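Local coordinates for protein glucokinase (Leishmania braziliensis MHOM/BR/75/M2904, PDB 6EDI) that probably phosphorylates D-glucose at the expense of ATP, as a two-chain glucokinase built on the actin-like ATPase fold, at residues L310-S315 with N356-E361; F286-A291 with P305-L310; V72-T77 with L85-E90. All coordinates share one frame; numbering follows the deposited sequence.

Overall arrangement
Read from the N terminus, interaction 3 comes first, closing a short loop of seven residues between its segments, from strand 67-75 to helix 84-98 on the first six-stranded sheet. Interaction 2 follows far along the chain, where a longer connection lets helix 281-292 meet helix 304-313. Interaction 1 opens on the C-terminal end of that same helix and spans 40 residues, including helix 317-341 and strand 345-348, to reach helix 357-361. The three are in series, none enclosing another. Interactions 1 and 2 share Leu310, and Phe358 CZ lies 3.7 Å from Ala308 O. Interaction 3 lies, between nearest atoms, about 21 Å from interaction 1 and about 20 Å from interaction 2, far from their helical region.

Interaction 1 (L310-S315 with N356-E361); sequences LAKSGS and NSFYFE
Lys312 and Phe358 bring the two backbones together, their CA atoms 6.4 Å apart, where the last turn of helix 304-313 meets the short, weakly bonded helix that follows Asn356. The contact is carried by one flat ring against one aliphatic stem. Lys312 CB stands over the middle of the Phe358 ring, 3.7 Å from the centroid and only 1° from the ring normal, a nearly ideal CH-pi approach. Lys312 CA drops onto the far rim of the same face, 3.4 Å from Phe358 CE2, while Lys312 CG crosses above Phe358 CG. The lysine chain is fully extended, with CG opposite the backbone N (chi1 -177°); it therefore passes over the CG-CD1 side of the ring before its amine heads off beyond it. Phe358 holds its ring between its own N and carbonyl carbon (chi1 79°), turned toward the helix end. Ala311 CB adds a lighter apolar touch, 4.0 Å from Phe358 CZ. The opposite face of the ring leans on CB of its neighbour Tyr359. No direct hydrogen bond spans the contact; a water accepts a hydrogen bond from Phe358 N (3.0 Å) and a weak one from Lys312 NZ (3.5 Å), lying near the ring's edge. Beyond the contact Gly314, with positive phi, ends the first helix. Ala311 and Tyr359 both rest on Val323 of helix 317-341. The result is plain helix-end packing: two helical turns, joined by a phenylalanine face, set side by side on the long helix of the domain that carries the second sheet of the actin-like fold.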
# COMPACT_ATOMS: atom_id res chain seq x y z
N LEU A 310 -17.11 -30.92 7.98
CA LEU A 310 -16.68 -31.85 9.02
C LEU A 310 -16.23 -31.12 10.28
O LEU A 310 -16.41 -31.62 11.40
CB LEU A 310 -15.54 -32.75 8.49
CG LEU A 310 -15.85 -34.04 7.71
CD1 LEU A 310 -17.03 -33.88 6.77
CD2 LEU A 310 -14.65 -34.50 6.92
N ALA A 311 -15.65 -29.94 10.10
CA ALA A 311 -15.18 -29.14 11.23
C ALA A 311 -16.35 -28.49 11.96
O ALA A 311 -16.36 -28.41 13.20
CB ALA A 311 -14.22 -28.07 10.74
N LYS A 312 -17.32 -28.02 11.19
CA LYS A 312 -18.53 -27.43 11.75
C LYS A 312 -19.28 -28.46 12.59
O LYS A 312 -19.73 -28.17 13.70
CB LYS A 312 -19.43 -26.88 10.62
CG LYS A 312 -20.68 -26.18 11.13
CD LYS A 312 -21.48 -25.52 10.00
CE LYS A 312 -22.69 -24.78 10.58
NZ LYS A 312 -23.36 -23.83 9.63
N SER A 313 -19.39 -29.67 12.04
CA SER A 313 -20.00 -30.81 12.74
C SER A 313 -19.40 -31.00 14.13
O SER A 313 -20.13 -31.12 15.11
CB SER A 313 -19.81 -32.09 11.92
OG SER A 313 -21.06 -32.68 11.62
N GLY A 314 -18.08 -31.02 14.20
CA GLY A 314 -17.39 -31.19 15.46
C GLY A 314 -16.84 -32.60 15.63
O GLY A 314 -16.19 -32.90 16.63
N SER A 315 -17.10 -33.45 14.65
CA SER A 315 -16.56 -34.80 14.69
C SER A 315 -15.07 -34.83 14.40
O SER A 315 -14.24 -34.66 15.30
CB SER A 315 -17.27 -35.70 13.68
OG SER A 315 -16.44 -36.80 13.37
N ASN A 356 -17.92 -19.87 7.17
CA ASN A 356 -17.23 -20.44 8.31
C ASN A 356 -17.44 -19.64 9.59
O ASN A 356 -16.60 -19.66 10.50
CB ASN A 356 -15.74 -20.56 8.02
CG ASN A 356 -15.42 -21.55 6.91
OD1 ASN A 356 -16.27 -22.31 6.45
ND2 ASN A 356 -14.16 -21.55 6.48
N SER A 357 -18.55 -18.93 9.66
CA SER A 357 -18.88 -18.16 10.85
C SER A 357 -18.79 -18.99 12.14
O SER A 357 -18.33 -18.50 13.17
CB SER A 357 -20.27 -17.55 10.72
OG SER A 357 -20.51 -16.67 11.80
N PHE A 358 -19.21 -20.26 12.04
CA PHE A 358 -19.12 -21.21 13.15
C PHE A 358 -17.76 -21.19 13.85
O PHE A 358 -17.68 -21.21 15.08
CB PHE A 358 -19.47 -22.64 12.67
CG PHE A 358 -18.34 -23.33 11.94
CD1 PHE A 358 -18.17 -23.17 10.57
CD2 PHE A 358 -17.44 -24.14 12.63
CE1 PHE A 358 -17.13 -23.80 9.91
CE2 PHE A 358 -16.39 -24.77 11.97
CZ PHE A 358 -16.24 -24.60 10.61
N TYR A 359 -16.68 -21.12 13.07
CA TYR A 359 -15.35 -21.10 13.66
C TYR A 359 -15.15 -19.86 14.52
O TYR A 359 -14.64 -19.94 15.64
CB TYR A 359 -14.26 -21.23 12.58
CG TYR A 359 -12.85 -21.17 13.16
CD1 TYR A 359 -12.26 -22.30 13.71
CD2 TYR A 359 -12.13 -19.99 13.16
CE1 TYR A 359 -10.98 -22.26 14.26
CE2 TYR A 359 -10.83 -19.93 13.71
CZ TYR A 359 -10.27 -21.08 14.26
OH TYR A 359 -9.00 -21.04 14.81
N PHE A 360 -15.57 -18.71 14.02
CA PHE A 360 -15.31 -17.46 14.71
C PHE A 360 -16.32 -17.17 15.82
O PHE A 360 -16.11 -16.27 16.63
CB PHE A 360 -15.30 -16.29 13.73
CG PHE A 360 -14.37 -16.47 12.57
CD1 PHE A 360 -13.03 -16.12 12.67
CD2 PHE A 360 -14.85 -16.91 11.35
CE1 PHE A 360 -12.18 -16.26 11.58
CE2 PHE A 360 -14.01 -17.05 10.26
CZ PHE A 360 -12.67 -16.73 10.38
N GLU A 361 -17.41 -17.93 15.85
CA GLU A 361 -18.40 -17.75 16.90
C GLU A 361 -17.92 -18.30 18.26
O GLU A 361 -18.49 -17.96 19.31
CB GLU A 361 -19.75 -18.35 16.50
CG GLU A 361 -20.43 -17.64 15.31
CD GLU A 361 -20.96 -16.26 15.66
OE1 GLU A 361 -21.15 -16.00 16.86
OE2 GLU A 361 -21.20 -15.44 14.73
O HOH W 1 -21.09 -21.24 9.85

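Interaction 2 (F286-A291 with P305-L310); sequences FNYAYA and PEVAKL
Tyr288 OH is held at the far end of its ring by a hydrogen bond with Asp316 OD2 and a weak one with Lys302 NZ, and it is also brushed by Leu310 CD2 at 4.1 Å. The two polar partners lie outside both helices, so what passes directly between 286-291 and 305-310 is apolar. Its centre is Val307 CG2, which sits 3.6 Å from both Tyr288 CB and Tyr288 CG, wedged where the ring joins its stem. Val307 CG1 makes the looser contact, 4.1 Å from Tyr288 CD1. The tyrosine ring swings opposite its backbone N (chi1 -173°), which carries it obliquely past Val307 toward Leu310: Val307 meets its root, and Leu310, one turn on, meets its hydroxyl end almost at a right angle. The backbones are nearest at the CA atoms of Tyr288 and Val307, 7.0 Å apart. The hydroxyl of the buried Tyr288 is thus satisfied by Asp316 while methyl groups pack along the same side chain; the hydrogen bond probably restrains the ring against Val307 and Leu310. Ala319 of helix 317-341 touches both Tyr288 and Leu310, so a third helix completes the packing. The arrangement is two successive helices joined by a loop, packed against the longer helix 317-341, part of the helical region inserted between strands 227-233 and 345-348 of the second sheet.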
# COMPACT_ATOMS: atom_id res chain seq x y z
N PHE A 286 -4.85 -29.38 1.97
CA PHE A 286 -3.54 -29.84 2.39
C PHE A 286 -3.48 -29.99 3.91
O PHE A 286 -2.90 -30.94 4.44
CB PHE A 286 -2.44 -28.88 1.93
CG PHE A 286 -1.09 -29.24 2.45
CD1 PHE A 286 -0.32 -30.20 1.79
CD2 PHE A 286 -0.58 -28.64 3.59
CE1 PHE A 286 0.93 -30.56 2.27
CE2 PHE A 286 0.68 -28.98 4.07
CZ PHE A 286 1.44 -29.95 3.41
N ASN A 287 -4.07 -29.02 4.60
CA ASN A 287 -4.09 -29.05 6.05
C ASN A 287 -4.74 -30.31 6.60
O ASN A 287 -4.28 -30.89 7.60
CB ASN A 287 -4.76 -27.80 6.60
CG ASN A 287 -3.83 -26.60 6.59
OD1 ASN A 287 -2.71 -26.69 6.07
ND2 ASN A 287 -4.29 -25.49 7.16
N TYR A 288 -5.80 -30.74 5.94
CA TYR A 288 -6.52 -31.93 6.36
C TYR A 288 -5.63 -33.17 6.30
O TYR A 288 -5.50 -33.90 7.28
CB TYR A 288 -7.77 -32.14 5.52
CG TYR A 288 -8.63 -33.27 6.04
CD1 TYR A 288 -9.28 -33.16 7.27
CD2 TYR A 288 -8.79 -34.44 5.32
CE1 TYR A 288 -10.07 -34.19 7.75
CE2 TYR A 288 -9.58 -35.48 5.79
CZ TYR A 288 -10.22 -35.35 7.01
OH TYR A 288 -11.00 -36.39 7.48
N ALA A 289 -5.02 -33.39 5.14
CA ALA A 289 -4.05 -34.47 4.99
C ALA A 289 -2.97 -34.35 6.06
O ALA A 289 -2.72 -35.29 6.81
CB ALA A 289 -3.45 -34.46 3.61
N TYR A 290 -2.36 -33.17 6.15
CA TYR A 290 -1.27 -32.92 7.08
C TYR A 290 -1.64 -33.29 8.52
O TYR A 290 -0.81 -33.78 9.27
CB TYR A 290 -0.79 -31.46 6.97
CG TYR A 290 0.48 -31.14 7.75
CD1 TYR A 290 1.74 -31.39 7.21
CD2 TYR A 290 0.41 -30.55 9.01
CE1 TYR A 290 2.89 -31.09 7.92
CE2 TYR A 290 1.56 -30.24 9.72
CZ TYR A 290 2.79 -30.52 9.17
OH TYR A 290 3.94 -30.21 9.86
N ALA A 291 -2.90 -33.06 8.90
CA ALA A 291 -3.31 -33.31 10.29
C ALA A 291 -3.65 -34.78 10.54
O ALA A 291 -3.58 -35.26 11.68
CB ALA A 291 -4.47 -32.42 10.68
N PRO A 305 -14.73 -27.79 0.87
CA PRO A 305 -16.10 -27.78 1.42
C PRO A 305 -16.28 -28.86 2.48
O PRO A 305 -16.83 -28.58 3.56
CB PRO A 305 -16.95 -28.15 0.21
CG PRO A 305 -16.20 -27.64 -0.96
CD PRO A 305 -14.74 -27.77 -0.61
N GLU A 306 -15.79 -30.06 2.19
CA GLU A 306 -16.00 -31.21 3.06
C GLU A 306 -15.31 -31.03 4.41
O GLU A 306 -15.92 -31.27 5.46
CB GLU A 306 -15.45 -32.48 2.43
CG GLU A 306 -15.98 -32.85 1.06
CD GLU A 306 -15.21 -34.01 0.45
OE1 GLU A 306 -15.07 -35.05 1.14
OE2 GLU A 306 -14.72 -33.88 -0.69
N VAL A 307 -14.04 -30.64 4.37
CA VAL A 307 -13.27 -30.44 5.58
C VAL A 307 -13.99 -29.44 6.48
O VAL A 307 -14.21 -29.70 7.66
CB VAL A 307 -11.82 -29.96 5.26
CG1 VAL A 307 -11.08 -29.60 6.54
CG2 VAL A 307 -11.06 -31.04 4.49
N ALA A 308 -14.40 -28.32 5.89
CA ALA A 308 -15.11 -27.28 6.63
C ALA A 308 -16.43 -27.78 7.23
O ALA A 308 -16.75 -27.48 8.38
CB ALA A 308 -15.35 -26.05 5.75
N LYS A 309 -17.19 -28.55 6.45
CA LYS A 309 -18.42 -29.14 6.97
C LYS A 309 -18.13 -30.07 8.15
O LYS A 309 -18.80 -30.02 9.19
CB LYS A 309 -19.19 -29.87 5.87
CG LYS A 309 -20.43 -30.59 6.39
CD LYS A 309 -21.14 -31.37 5.30
CE LYS A 309 -22.24 -30.54 4.65
NZ LYS A 309 -23.56 -31.25 4.68
N LEU A 310 -17.11 -30.92 7.98
CA LEU A 310 -16.68 -31.85 9.02
C LEU A 310 -16.23 -31.12 10.28
O LEU A 310 -16.41 -31.62 11.40
CB LEU A 310 -15.54 -32.75 8.49
CG LEU A 310 -15.85 -34.04 7.71
CD1 LEU A 310 -17.03 -33.88 6.77
CD2 LEU A 310 -14.65 -34.50 6.92

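Interaction 3 (V72-T77 with L85-E90); sequences VRFKVT and LEFFDE
Phe74 and Phe87 lie face to face yet slid past one another, their planes 19° apart and their centroids separated by 4.7 Å, so that each ring covers the other's stem more than its centre. Phe74 CB stands 3.4 Å from the Phe87 centroid, 2° off its normal; in return Phe87 CB sits over the middle of the Phe74 ring, 3.9 Å from that centroid. In both, CG points away from the carbonyl carbon; with the side chains running in opposite directions, each CB comes over the other ring. The rings come closest between Phe74 CD1 and Phe87 CD1, at 3.4 Å. Val72 CG1 presses on the second face of Phe74, near the rim. Lys75 O lies near the plane of Phe87, 3.2 Å from its CZ, and Glu90 OE1 lies at the edge of Phe74, near its plane, 3.8 Å from Phe74 CE1, with the carboxylate plane turned about 50° from the ring. Val76 CG2 adds a looser touch on Phe87 CE2. On the sheet, Phe74 touches Val54 and Phe87 touches Ala52 of strand 51-58. Strand and helix run roughly antiparallel, with segment axes 9.7 Å apart at closest. This is the packing of a helix onto a sheet in a beta-alpha-beta crossover: helix 84-98 leaves strand 67-75 and leads to the parallel strand 110-117, as in the ribonuclease H-like core of actin-like ATPases.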
# COMPACT_ATOMS: atom_id res chain seq x y z
N VAL A 72 -28.85 -6.05 -14.74
CA VAL A 72 -29.21 -7.07 -15.71
C VAL A 72 -28.04 -8.04 -15.80
O VAL A 72 -26.88 -7.62 -15.87
CB VAL A 72 -29.42 -6.43 -17.09
CG1 VAL A 72 -29.69 -7.49 -18.15
CG2 VAL A 72 -30.55 -5.43 -17.04
N ARG A 73 -28.32 -9.33 -15.76
CA ARG A 73 -27.24 -10.29 -15.93
C ARG A 73 -27.12 -10.62 -17.41
O ARG A 73 -28.04 -11.16 -18.02
CB ARG A 73 -27.48 -11.56 -15.12
CG ARG A 73 -26.38 -12.60 -15.28
CD ARG A 73 -26.71 -13.87 -14.52
NE ARG A 73 -27.03 -13.61 -13.11
CZ ARG A 73 -26.12 -13.53 -12.14
NH1 ARG A 73 -24.84 -13.67 -12.42
NH2 ARG A 73 -26.50 -13.29 -10.89
N PHE A 74 -25.98 -10.26 -17.99
CA PHE A 74 -25.70 -10.60 -19.38
C PHE A 74 -24.82 -11.83 -19.37
O PHE A 74 -24.16 -12.12 -18.37
CB PHE A 74 -24.98 -9.44 -20.09
CG PHE A 74 -25.86 -8.25 -20.34
CD1 PHE A 74 -26.60 -8.14 -21.51
CD2 PHE A 74 -25.95 -7.22 -19.40
CE1 PHE A 74 -27.41 -7.03 -21.75
CE2 PHE A 74 -26.75 -6.11 -19.64
CZ PHE A 74 -27.49 -6.02 -20.81
N LYS A 75 -24.82 -12.58 -20.47
CA LYS A 75 -24.02 -13.78 -20.55
C LYS A 75 -22.89 -13.58 -21.54
O LYS A 75 -23.12 -13.21 -22.69
CB LYS A 75 -24.87 -14.99 -20.95
CG LYS A 75 -25.73 -15.54 -19.81
CD LYS A 75 -26.99 -14.70 -19.60
CE LYS A 75 -27.52 -14.81 -18.16
NZ LYS A 75 -28.85 -14.15 -17.99
N VAL A 76 -21.66 -13.81 -21.08
CA VAL A 76 -20.48 -13.76 -21.93
C VAL A 76 -20.43 -15.03 -22.79
O VAL A 76 -19.80 -16.03 -22.42
CB VAL A 76 -19.19 -13.62 -21.11
CG1 VAL A 76 -18.04 -13.15 -22.00
CG2 VAL A 76 -19.40 -12.65 -19.95
N THR A 77 -21.10 -14.98 -23.93
CA THR A 77 -21.30 -16.16 -24.75
C THR A 77 -20.09 -16.46 -25.62
O THR A 77 -19.95 -17.58 -26.12
CB THR A 77 -22.54 -15.99 -25.65
OG1 THR A 77 -22.33 -14.88 -26.54
CG2 THR A 77 -23.76 -15.72 -24.80
N LEU A 85 -18.81 -4.43 -24.35
CA LEU A 85 -19.22 -3.32 -25.23
C LEU A 85 -20.62 -3.54 -25.78
O LEU A 85 -21.44 -2.61 -25.82
CB LEU A 85 -18.22 -3.12 -26.37
CG LEU A 85 -17.02 -2.22 -26.08
CD1 LEU A 85 -16.12 -2.86 -25.05
CD2 LEU A 85 -16.22 -1.90 -27.34
N GLU A 86 -20.90 -4.76 -26.21
CA GLU A 86 -22.23 -5.11 -26.67
C GLU A 86 -23.23 -4.84 -25.56
O GLU A 86 -24.27 -4.23 -25.79
CB GLU A 86 -22.29 -6.58 -27.07
CG GLU A 86 -21.19 -6.99 -28.01
CD GLU A 86 -21.50 -8.28 -28.71
OE1 GLU A 86 -22.49 -8.94 -28.33
OE2 GLU A 86 -20.75 -8.62 -29.65
N PHE A 87 -22.89 -5.29 -24.36
CA PHE A 87 -23.79 -5.18 -23.22
C PHE A 87 -24.10 -3.72 -22.88
O PHE A 87 -25.26 -3.36 -22.67
CB PHE A 87 -23.23 -5.90 -21.98
CG PHE A 87 -22.94 -7.36 -22.20
CD1 PHE A 87 -23.61 -8.09 -23.18
CD2 PHE A 87 -21.98 -8.01 -21.43
CE1 PHE A 87 -23.34 -9.43 -23.38
CE2 PHE A 87 -21.70 -9.36 -21.62
CZ PHE A 87 -22.39 -10.07 -22.60
N PHE A 88 -23.06 -2.90 -22.81
CA PHE A 88 -23.26 -1.49 -22.50
C PHE A 88 -24.14 -0.83 -23.56
O PHE A 88 -25.03 -0.03 -23.23
CB PHE A 88 -21.92 -0.76 -22.38
CG PHE A 88 -21.03 -1.29 -21.31
CD1 PHE A 88 -21.57 -1.91 -20.18
CD2 PHE A 88 -19.65 -1.19 -21.42
CE1 PHE A 88 -20.74 -2.42 -19.18
CE2 PHE A 88 -18.81 -1.70 -20.44
CZ PHE A 88 -19.36 -2.31 -19.31
N ASP A 89 -23.93 -1.20 -24.82
CA ASP A 89 -24.77 -0.67 -25.89
C ASP A 89 -26.22 -1.15 -25.79
O ASP A 89 -27.15 -0.36 -25.98
CB ASP A 89 -24.17 -0.95 -27.26
CG ASP A 89 -24.74 -0.05 -28.33
OD1 ASP A 89 -24.29 1.12 -28.42
OD2 ASP A 89 -25.65 -0.49 -29.07
N GLU A 90 -26.44 -2.43 -25.47
CA GLU A 90 -27.81 -2.92 -25.26
C GLU A 90 -28.53 -2.19 -24.12
O GLU A 90 -29.73 -1.97 -24.19
CB GLU A 90 -27.84 -4.43 -24.99
CG GLU A 90 -27.31 -5.29 -26.12
CD GLU A 90 -28.09 -6.58 -26.28
OE1 GLU A 90 -27.91 -7.52 -25.47
OE2 GLU A 90 -28.91 -6.65 -27.22